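Local coordinates for Ice-binding protein (PDB 5UYT) that probably binds to the surface of ice crystals and restrains their growth, acting as an antifreeze protein of an Antarctic bacterium, at residues T346-S351 with L373-K378; A299-N304 with T318-K323; V390-G395 with F412-Q417. All blocks are in the same frame, centred on the assembly; numbering follows the deposited sequence. Where two conformers were deposited one is given.

Interaction 1: residues T346-S351 with L373-K378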
loop_
_atom_site.group_PDB
_atom_site.type_symbol
_atom_site.label_atom_id
_atom_site.label_comp_id
_atom_site.label_asym_id
_atom_site.label_seq_id
_atom_site.Cartn_x
_atom_site.Cartn_y
_atom_site.Cartn_z
ATOM N N THR A 346 15.025 -8.770 8.310
ATOM C CA THR A 346 14.864 -8.673 6.847
ATOM C C THR A 346 15.670 -9.758 6.161
ATOM O O THR A 346 16.591 -10.344 6.759
ATOM C CB THR A 346 15.288 -7.291 6.251
ATOM O OG1 THR A 346 16.714 -7.212 6.102
ATOM C CG2 THR A 346 14.826 -6.083 7.130
ATOM N N THR A 347 15.374 -9.955 4.886
ATOM C CA THR A 347 16.270 -10.725 4.020
ATOM C C THR A 347 17.450 -9.852 3.569
ATOM O O THR A 347 17.386 -8.603 3.636
ATOM C CB THR A 347 15.533 -11.241 2.783
ATOM O OG1 THR A 347 15.000 -10.160 2.041
ATOM C CG2 THR A 347 14.362 -12.199 3.209
ATOM N N VAL A 348 18.518 -10.488 3.092
ATOM C CA VAL A 348 19.520 -9.716 2.330
ATOM C C VAL A 348 18.827 -9.036 1.142
ATOM O O VAL A 348 17.801 -9.529 0.632
ATOM C CB VAL A 348 20.741 -10.557 1.885
ATOM C CG1 VAL A 348 21.418 -11.171 3.118
ATOM C CG2 VAL A 348 20.336 -11.668 0.881
ATOM N N ASN A 349 19.350 -7.881 0.735
ATOM C CA ASN A 349 18.825 -7.141 -0.432
ATOM C C ASN A 349 17.379 -6.675 -0.241
ATOM O O ASN A 349 16.726 -6.306 -1.239
ATOM C CB ASN A 349 18.837 -8.013 -1.715
ATOM C CG ASN A 349 20.202 -8.179 -2.368
ATOM O OD1 ASN A 349 20.423 -9.172 -3.147
ATOM N ND2 ASN A 349 21.073 -7.230 -2.179
ATOM N N ALA A 350 16.874 -6.653 1.002
ATOM C CA ALA A 350 15.506 -6.137 1.191
ATOM C C ALA A 350 15.492 -4.627 0.887
ATOM O O ALA A 350 16.549 -3.977 0.879
ATOM C CB ALA A 350 14.996 -6.421 2.616
ATOM N N SER A 351 14.301 -4.060 0.637
ATOM C CA SER A 351 14.247 -2.648 0.297
ATOM C C SER A 351 12.934 -2.032 0.690
ATOM O O SER A 351 11.898 -2.719 0.738
ATOM C CB SER A 351 14.560 -2.380 -1.213
ATOM O OG SER A 351 13.623 -3.031 -2.093
ATOM N N LEU A 373 18.652 -5.300 10.386
ATOM C CA LEU A 373 18.585 -4.982 8.938
ATOM C C LEU A 373 19.659 -5.806 8.266
ATOM O O LEU A 373 20.842 -5.646 8.595
ATOM C CB LEU A 373 18.787 -3.467 8.675
ATOM C CG LEU A 373 17.713 -2.613 9.394
ATOM C CD1 LEU A 373 17.972 -1.176 8.982
ATOM C CD2 LEU A 373 16.280 -3.035 8.999
ATOM N N ASN A 374 19.253 -6.776 7.444
ATOM C CA ASN A 374 20.217 -7.754 6.869
ATOM C C ASN A 374 21.065 -7.126 5.740
ATOM O O ASN A 374 20.742 -6.027 5.266
ATOM C CB ASN A 374 19.416 -8.967 6.363
ATOM C CG ASN A 374 20.163 -10.268 6.519
ATOM O OD1 ASN A 374 21.393 -10.290 6.595
ATOM N ND2 ASN A 374 19.418 -11.387 6.519
ATOM N N ASP A 375 22.155 -7.809 5.327
ATOM C CA ASP A 375 23.165 -7.232 4.411
ATOM C C ASP A 375 22.516 -6.582 3.182
ATOM O O ASP A 375 21.645 -7.178 2.531
ATOM C CB ASP A 375 24.129 -8.289 3.861
ATOM C CG ASP A 375 24.816 -9.147 4.938
ATOM O OD1 ASP A 375 24.442 -9.141 6.127
ATOM O OD2 ASP A 375 25.762 -9.871 4.527
ATOM N N TYR A 376 22.988 -5.397 2.837
ATOM C CA TYR A 376 22.595 -4.717 1.583
ATOM C C TYR A 376 21.109 -4.372 1.523
ATOM O O TYR A 376 20.550 -4.139 0.450
ATOM C CB TYR A 376 23.148 -5.459 0.313
ATOM C CG TYR A 376 24.636 -5.357 0.299
ATOM C CD1 TYR A 376 25.242 -4.174 -0.098
ATOM C CD2 TYR A 376 25.432 -6.384 0.831
ATOM C CE1 TYR A 376 26.617 -4.031 -0.058
ATOM C CE2 TYR A 376 26.835 -6.248 0.886
ATOM C CZ TYR A 376 27.397 -5.061 0.470
ATOM O OH TYR A 376 28.775 -4.896 0.527
ATOM N N THR A 377 20.492 -4.249 2.681
ATOM C CA THR A 377 19.115 -3.705 2.746
ATOM C C THR A 377 19.121 -2.188 2.503
ATOM O O THR A 377 20.043 -1.503 2.930
ATOM C CB THR A 377 18.492 -4.067 4.087
ATOM O OG1 THR A 377 18.285 -5.503 4.078
ATOM C CG2 THR A 377 17.175 -3.317 4.315
ATOM N N LYS A 378 18.139 -1.708 1.741
ATOM C CA LYS A 378 17.993 -0.278 1.464
ATOM C C LYS A 378 16.774 0.151 2.258
ATOM O O LYS A 378 15.616 -0.073 1.828
ATOM C CB LYS A 378 17.830 0.004 -0.047
ATOM C CG LYS A 378 19.095 -0.364 -0.826
ATOM C CD LYS A 378 18.976 -0.064 -2.315
ATOM C CE LYS A 378 20.366 -0.206 -2.953
ATOM N NZ LYS A 378 20.212 -0.053 -4.418
HETATM O O HOH W 1 18.447 -3.647 -1.342
#
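Asn374 lies across the start of the 346-351 turn, its amide plane directed at the backbone of Thr346. ND2 donates to Thr346 O at 3.0 Å, with the acceptor only 10° out of the amide plane, while OD1 on the other branch turns back to accept from Asp375 N of its own segment. The amide is therefore gripped at both ends and its rotation fixed. Val348 CG1 sits over the face of the amide, 3.6 Å from Asn374 OD1.

Thr346 answers with its hydroxyl. OG1 sits in the crowded position between the backbone N and the carbonyl carbon (chi1 80°), which turns it to the neighbouring coil: it accepts from Asn374 N at 2.9 Å and donates to Thr347 O from above the carbonyl plane. Thr346 CG2, on the other branch, meets Leu373 CD2. Thr377 OG1 bonds to Asn374 O within its own turn, reaching it from the same face as Thr377 N. With an alanine in place of Asn374, Thr346 O and Asp375 N would probably lose their side-chain partner, and Val348 CG1 the flat amide it rests on.

Beyond the side chains, Asn349 N donates to Asp375 O at 3.0 Å and Lys378 N to Ala350 O at 2.9 Å. A water bridges Ala350 O and Tyr376 O, donating to both. Each segment makes a type II turn, Thr347 to Ala350 and Asn374 to Thr377, and one turn lies over the next: the stacked corners of successive coils in a right-handed beta-helix.

Interaction 2: residues A299-N304 with T318-K323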
loop_
_atom_site.group_PDB
_atom_site.type_symbol
_atom_site.label_atom_id
_atom_site.label_comp_id
_atom_site.label_asym_id
_atom_site.label_seq_id
_atom_site.Cartn_x
_atom_site.Cartn_y
_atom_site.Cartn_z
ATOM N N ALA A 299 4.865 -12.345 8.949
ATOM C CA ALA A 299 5.961 -13.217 8.463
ATOM C C ALA A 299 6.163 -13.090 6.954
ATOM O O ALA A 299 7.238 -13.435 6.448
ATOM C CB ALA A 299 5.690 -14.671 8.832
ATOM N N ALA A 300 5.146 -12.576 6.250
ATOM C CA ALA A 300 5.149 -12.523 4.780
ATOM C C ALA A 300 5.277 -11.080 4.231
ATOM O O ALA A 300 5.048 -10.826 3.048
ATOM C CB ALA A 300 3.865 -13.208 4.261
ATOM N N PHE A 301 5.655 -10.141 5.090
ATOM C CA PHE A 301 5.772 -8.711 4.721
ATOM C C PHE A 301 6.825 -8.537 3.612
ATOM O O PHE A 301 7.819 -9.252 3.567
ATOM C CB PHE A 301 6.162 -7.927 6.005
ATOM C CG PHE A 301 6.176 -6.433 5.866
ATOM C CD1 PHE A 301 4.989 -5.697 5.630
ATOM C CD2 PHE A 301 7.374 -5.734 6.050
ATOM C CE1 PHE A 301 5.051 -4.283 5.547
ATOM C CE2 PHE A 301 7.433 -4.336 5.990
ATOM C CZ PHE A 301 6.270 -3.610 5.728
ATOM N N GLY A 302 6.602 -7.569 2.732
ATOM C CA GLY A 302 7.460 -7.402 1.552
ATOM C C GLY A 302 6.809 -8.080 0.364
ATOM O O GLY A 302 5.598 -7.969 0.142
ATOM N N GLN A 303 7.623 -8.772 -0.410
ATOM C CA GLN A 303 7.149 -9.492 -1.600
ATOM C C GLN A 303 6.357 -8.567 -2.507
ATOM O O GLN A 303 5.317 -8.969 -3.053
ATOM C CB GLN A 303 6.278 -10.693 -1.202
ATOM C CG GLN A 303 6.982 -11.689 -0.296
ATOM C CD GLN A 303 6.136 -12.928 -0.156
ATOM O OE1 GLN A 303 6.124 -13.764 -1.037
ATOM N NE2 GLN A 303 5.356 -13.006 0.906
ATOM N N ASN A 304 6.856 -7.341 -2.660
ATOM C CA ASN A 304 6.279 -6.339 -3.551
ATOM C C ASN A 304 4.919 -5.792 -3.082
ATOM O O ASN A 304 4.115 -5.300 -3.892
ATOM C CB ASN A 304 6.260 -6.872 -5.003
ATOM C CG ASN A 304 7.570 -7.543 -5.374
ATOM O OD1 ASN A 304 7.613 -8.726 -5.715
ATOM N ND2 ASN A 304 8.639 -6.815 -5.263
ATOM N N THR A 318 8.058 -9.334 12.481
ATOM C CA THR A 318 7.866 -9.042 11.070
ATOM C C THR A 318 9.155 -9.347 10.326
ATOM O O THR A 318 10.250 -9.031 10.821
ATOM C CB THR A 318 7.516 -7.561 10.927
ATOM O OG1 THR A 318 6.211 -7.342 11.495
ATOM C CG2 THR A 318 7.562 -7.096 9.453
ATOM N N VAL A 319 9.021 -9.979 9.160
ATOM C CA VAL A 319 10.166 -10.214 8.299
ATOM C C VAL A 319 9.911 -9.437 7.003
ATOM O O VAL A 319 8.889 -9.657 6.346
ATOM C CB VAL A 319 10.333 -11.725 7.975
ATOM C CG1 VAL A 319 11.519 -11.942 7.029
ATOM C CG2 VAL A 319 10.552 -12.507 9.271
ATOM N N LEU A 320 10.806 -8.519 6.652
ATOM C CA LEU A 320 10.715 -7.869 5.339
ATOM C C LEU A 320 11.501 -8.720 4.341
ATOM O O LEU A 320 12.753 -8.797 4.408
ATOM C CB LEU A 320 11.290 -6.444 5.396
ATOM C CG LEU A 320 11.409 -5.736 4.029
ATOM C CD1 LEU A 320 10.032 -5.573 3.399
ATOM C CD2 LEU A 320 12.086 -4.356 4.132
ATOM N N ASN A 321 10.772 -9.378 3.432
ATOM C CA ASN A 321 11.402 -10.190 2.386
ATOM C C ASN A 321 11.315 -9.378 1.116
ATOM O O ASN A 321 10.190 -9.116 0.620
ATOM C CB ASN A 321 10.680 -11.543 2.178
ATOM C CG ASN A 321 11.422 -12.470 1.183
ATOM O OD1 ASN A 321 12.093 -12.023 0.234
ATOM N ND2 ASN A 321 11.312 -13.793 1.410
ATOM N N GLY A 322 12.465 -8.948 0.599
ATOM C CA GLY A 322 12.436 -8.225 -0.654
ATOM C C GLY A 322 11.886 -6.823 -0.421
ATOM O O GLY A 322 12.265 -6.158 0.539
ATOM N N LYS A 323 10.975 -6.416 -1.301
ATOM C CA LYS A 323 10.581 -5.020 -1.369
ATOM C C LYS A 323 9.208 -4.722 -0.790
ATOM O O LYS A 323 8.244 -5.468 -1.049
ATOM C CB LYS A 323 10.557 -4.598 -2.845
ATOM C CG LYS A 323 10.150 -3.120 -3.045
ATOM C CD LYS A 323 10.329 -2.582 -4.457
ATOM C CE LYS A 323 9.521 -3.340 -5.484
ATOM N NZ LYS A 323 9.616 -2.688 -6.839
#
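Phe301 to Asn304 runs alongside Leu320 to Lys323 in nearly the same direction, the end-to-end lines of the two segments being 16° apart, and three backbone bonds join them. Asn321 N donates to Phe301 O at 3.0 Å in an almost straight bond (178°). Gln303 N in turn gives its hydrogen to Asn321 O at 2.8 Å, so Asn321 is held through both its N and its O, the pattern of a parallel bridge. Asn304 N reaches Lys323 O within the carbonyl plane.

Phe301 carries the apolar side. Its ring leaves anti to the backbone N (chi1 -173°) and turns inward, where CD2 meets Thr318 CG2 at 3.7 Å and Leu320 CD1 at 3.8 Å. Both methyls approach the ring obliquely, and Val319 O lies at its edge, near the ring plane. Leu295 also touches Phe301, while Thr346 and Ala350 of the following coil lie against Leu320. The hydroxyl of Thr318 is turned to Ala316 O, and its methyl is the branch that meets the ring.

Gly302 fits where a side chain could not: a beta carbon would run into Asn321 O and crowd Leu320 CD1, and would also strike the preceding carbonyl. Instead its CA comes close to Leu320 CD1, at 3.7 Å. On the outer side Gln303 folds back, NE2 donating to Ala300 O at 3.1 Å, so the loop ties itself off. Asn304 crosses Lys323 at about a right angle, ND2 lying 3.6 Å from Lys323 CE.

The chemistry is thus divided: buried aromatic and aliphatic groups fill the inside, amide and lysine side chains are on the outer surface, and main-chain bonds between them fix how one coil sits on the next without any salt bridge between the two segments.

Interaction 3: residues V390-G395 with F412-Q417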
loop_
_atom_site.group_PDB
_atom_site.type_symbol
_atom_site.label_atom_id
_atom_site.label_comp_id
_atom_site.label_asym_id
_atom_site.label_seq_id
_atom_site.Cartn_x
_atom_site.Cartn_y
_atom_site.Cartn_z
ATOM N N VAL A 390 19.958 -3.900 18.366
ATOM C CA VAL A 390 19.837 -3.538 16.970
ATOM C C VAL A 390 21.108 -3.996 16.256
ATOM O O VAL A 390 22.226 -3.774 16.766
ATOM C CB VAL A 390 19.642 -2.008 16.809
ATOM C CG1 VAL A 390 19.618 -1.579 15.337
ATOM C CG2 VAL A 390 18.387 -1.549 17.560
ATOM N N ILE A 391 20.937 -4.637 15.102
ATOM C CA ILE A 391 22.086 -4.971 14.242
ATOM C C ILE A 391 21.828 -4.401 12.863
ATOM O O ILE A 391 20.752 -4.637 12.284
ATOM C CB ILE A 391 22.280 -6.497 14.113
ATOM C CG1 ILE A 391 22.495 -7.107 15.484
ATOM C CG2 ILE A 391 23.468 -6.818 13.170
ATOM C CD1 ILE A 391 22.499 -8.635 15.462
ATOM N N ILE A 392 22.798 -3.663 12.327
ATOM C CA ILE A 392 22.678 -3.137 10.970
ATOM C C ILE A 392 23.883 -3.672 10.211
ATOM O O ILE A 392 25.042 -3.323 10.496
ATOM C CB ILE A 392 22.634 -1.604 10.902
ATOM C CG1 ILE A 392 21.695 -1.029 11.975
ATOM C CG2 ILE A 392 22.193 -1.182 9.492
ATOM C CD1 ILE A 392 21.623 0.479 12.003
ATOM N N ASN A 393 23.585 -4.593 9.297
ATOM C CA ASN A 393 24.628 -5.425 8.656
ATOM C C ASN A 393 25.317 -4.796 7.471
ATOM O O ASN A 393 24.925 -3.726 7.002
ATOM C CB ASN A 393 23.982 -6.798 8.257
ATOM C CG ASN A 393 23.732 -7.702 9.472
ATOM O OD1 ASN A 393 24.694 -8.254 10.062
ATOM N ND2 ASN A 393 22.457 -7.823 9.894
ATOM N N THR A 394 26.372 -5.465 7.005
ATOM C CA THR A 394 27.216 -4.945 5.940
ATOM C C THR A 394 26.430 -4.317 4.780
ATOM O O THR A 394 25.568 -4.960 4.200
ATOM C CB THR A 394 28.022 -6.105 5.363
ATOM O OG1 THR A 394 28.831 -6.672 6.425
ATOM C CG2 THR A 394 28.945 -5.599 4.211
ATOM N N GLY A 395 26.770 -3.078 4.426
ATOM C CA GLY A 395 26.323 -2.542 3.170
ATOM C C GLY A 395 24.934 -1.923 3.244
ATOM O O GLY A 395 24.473 -1.369 2.252
ATOM N N PHE A 412 27.770 -2.355 10.819
ATOM C CA PHE A 412 28.861 -2.953 10.065
ATOM C C PHE A 412 28.898 -2.335 8.656
ATOM O O PHE A 412 28.048 -2.668 7.819
ATOM C CB PHE A 412 28.651 -4.488 9.973
ATOM C CG PHE A 412 28.698 -5.181 11.303
ATOM C CD1 PHE A 412 29.903 -5.662 11.819
ATOM C CD2 PHE A 412 27.546 -5.368 12.052
ATOM C CE1 PHE A 412 29.966 -6.304 13.065
ATOM C CE2 PHE A 412 27.606 -5.989 13.300
ATOM C CZ PHE A 412 28.815 -6.469 13.816
ATOM N N GLY A 413 29.841 -1.418 8.391
ATOM C CA GLY A 413 30.057 -0.992 7.011
ATOM C C GLY A 413 28.791 -0.453 6.354
ATOM O O GLY A 413 28.459 -0.852 5.219
ATOM N N ILE A 414 28.151 0.508 7.007
ATOM C CA ILE A 414 26.847 1.039 6.539
ATOM C C ILE A 414 26.996 2.482 6.042
ATOM O O ILE A 414 28.044 3.122 6.253
ATOM C CB ILE A 414 25.755 0.970 7.636
ATOM C CG1 ILE A 414 25.995 2.003 8.755
ATOM C CG2 ILE A 414 25.641 -0.451 8.235
ATOM C CD1 ILE A 414 24.771 2.089 9.701
ATOM N N ASN A 415 25.952 2.973 5.371
ATOM C CA ASN A 415 25.893 4.375 4.959
ATOM C C ASN A 415 24.530 4.899 5.379
ATOM O O ASN A 415 23.501 4.434 4.873
ATOM C CB ASN A 415 26.145 4.524 3.465
ATOM C CG ASN A 415 26.363 5.982 3.059
ATOM O OD1 ASN A 415 27.400 6.357 2.443
ATOM N ND2 ASN A 415 25.424 6.793 3.399
ATOM N N ALA A 416 24.511 5.813 6.346
ATOM C CA ALA A 416 23.221 6.196 6.925
ATOM C C ALA A 416 23.138 7.707 6.917
ATOM O O ALA A 416 24.041 8.380 7.436
ATOM C CB ALA A 416 23.109 5.658 8.362
ATOM N N GLN A 417 22.060 8.242 6.343
ATOM C CA GLN A 417 21.928 9.672 6.157
ATOM C C GLN A 417 20.583 10.157 6.627
ATOM O O GLN A 417 19.552 9.714 6.136
ATOM C CB GLN A 417 22.128 10.060 4.661
ATOM C CG GLN A 417 23.559 9.712 4.161
ATOM C CD GLN A 417 23.769 9.948 2.671
ATOM O OE1 GLN A 417 24.369 9.090 1.962
ATOM N NE2 GLN A 417 23.338 11.078 2.197
#
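Phe412 and Ile414 each pack on the preceding coil of the right-handed beta-helix, one on either side of the backbone where strands 390-392 and 409-412 give way to a corner.

The apolar contacts divide along these lines. Inside, Ile392 has two conformers; in the one described its side chain crosses that of Ile414 at about a right angle, with the CG2 methyls 3.7 Å apart, so the exact fit is uncertain. Ile414 CG1 stands between its backbone N and carbonyl carbon (chi1 72°), which leaves CG2 beside the backbone N and directed at the earlier coil, where it also lies 3.6 Å from Asn393 O. Ile226, Ile398 and Val402 also touch Ile392, making it part of the buried interior. Outside, the exposed ring of Phe412 lies beside the earlier coil, its edge to Ile392 O, which is 3.6 Å from CD2; its CE2 is a loose 4.2 Å from Ile391 CG2, the methyl approaching obliquely.

Across the two segments the polar contacts are made by the main chain. Phe412 N gives a weak bond to Ile392 O, bent to 130°. Thr394 CA brings its hydrogen to Phe412 O at 3.1 Å, a CA-H...O contact. Set apart from these, Asn393 ND2 donates to Leu373 O, tying this coil to the one before.

Two glycines allow the corner to turn, both with positive phi. At Gly395 a beta carbon would collide with Thr394 O. Its own N donates to Gly413 O at 2.9 Å, arriving from above the carbonyl plane, 50° out of it.

The three contacts are successive points along one beta-helix, met in the order interaction 2, interaction 1, interaction 3. Interactions 2 and 1 have centres about 10 Å apart and touch directly: Thr347 N lies 2.9 Å from Leu320 O, and Ser351 N the same distance from Gly322 O, both probable hydrogen bonds. Interactions 1 and 3, again with centres about 10 Å apart, meet through Leu373 N and Ile391 O at 2.9 Å and through Tyr376 N and Thr394 O at 3.0 Å. Interactions 2 and 3 do not touch, their nearest atoms being about 11 Å apart, so 346-351 with 373-378 bridges them.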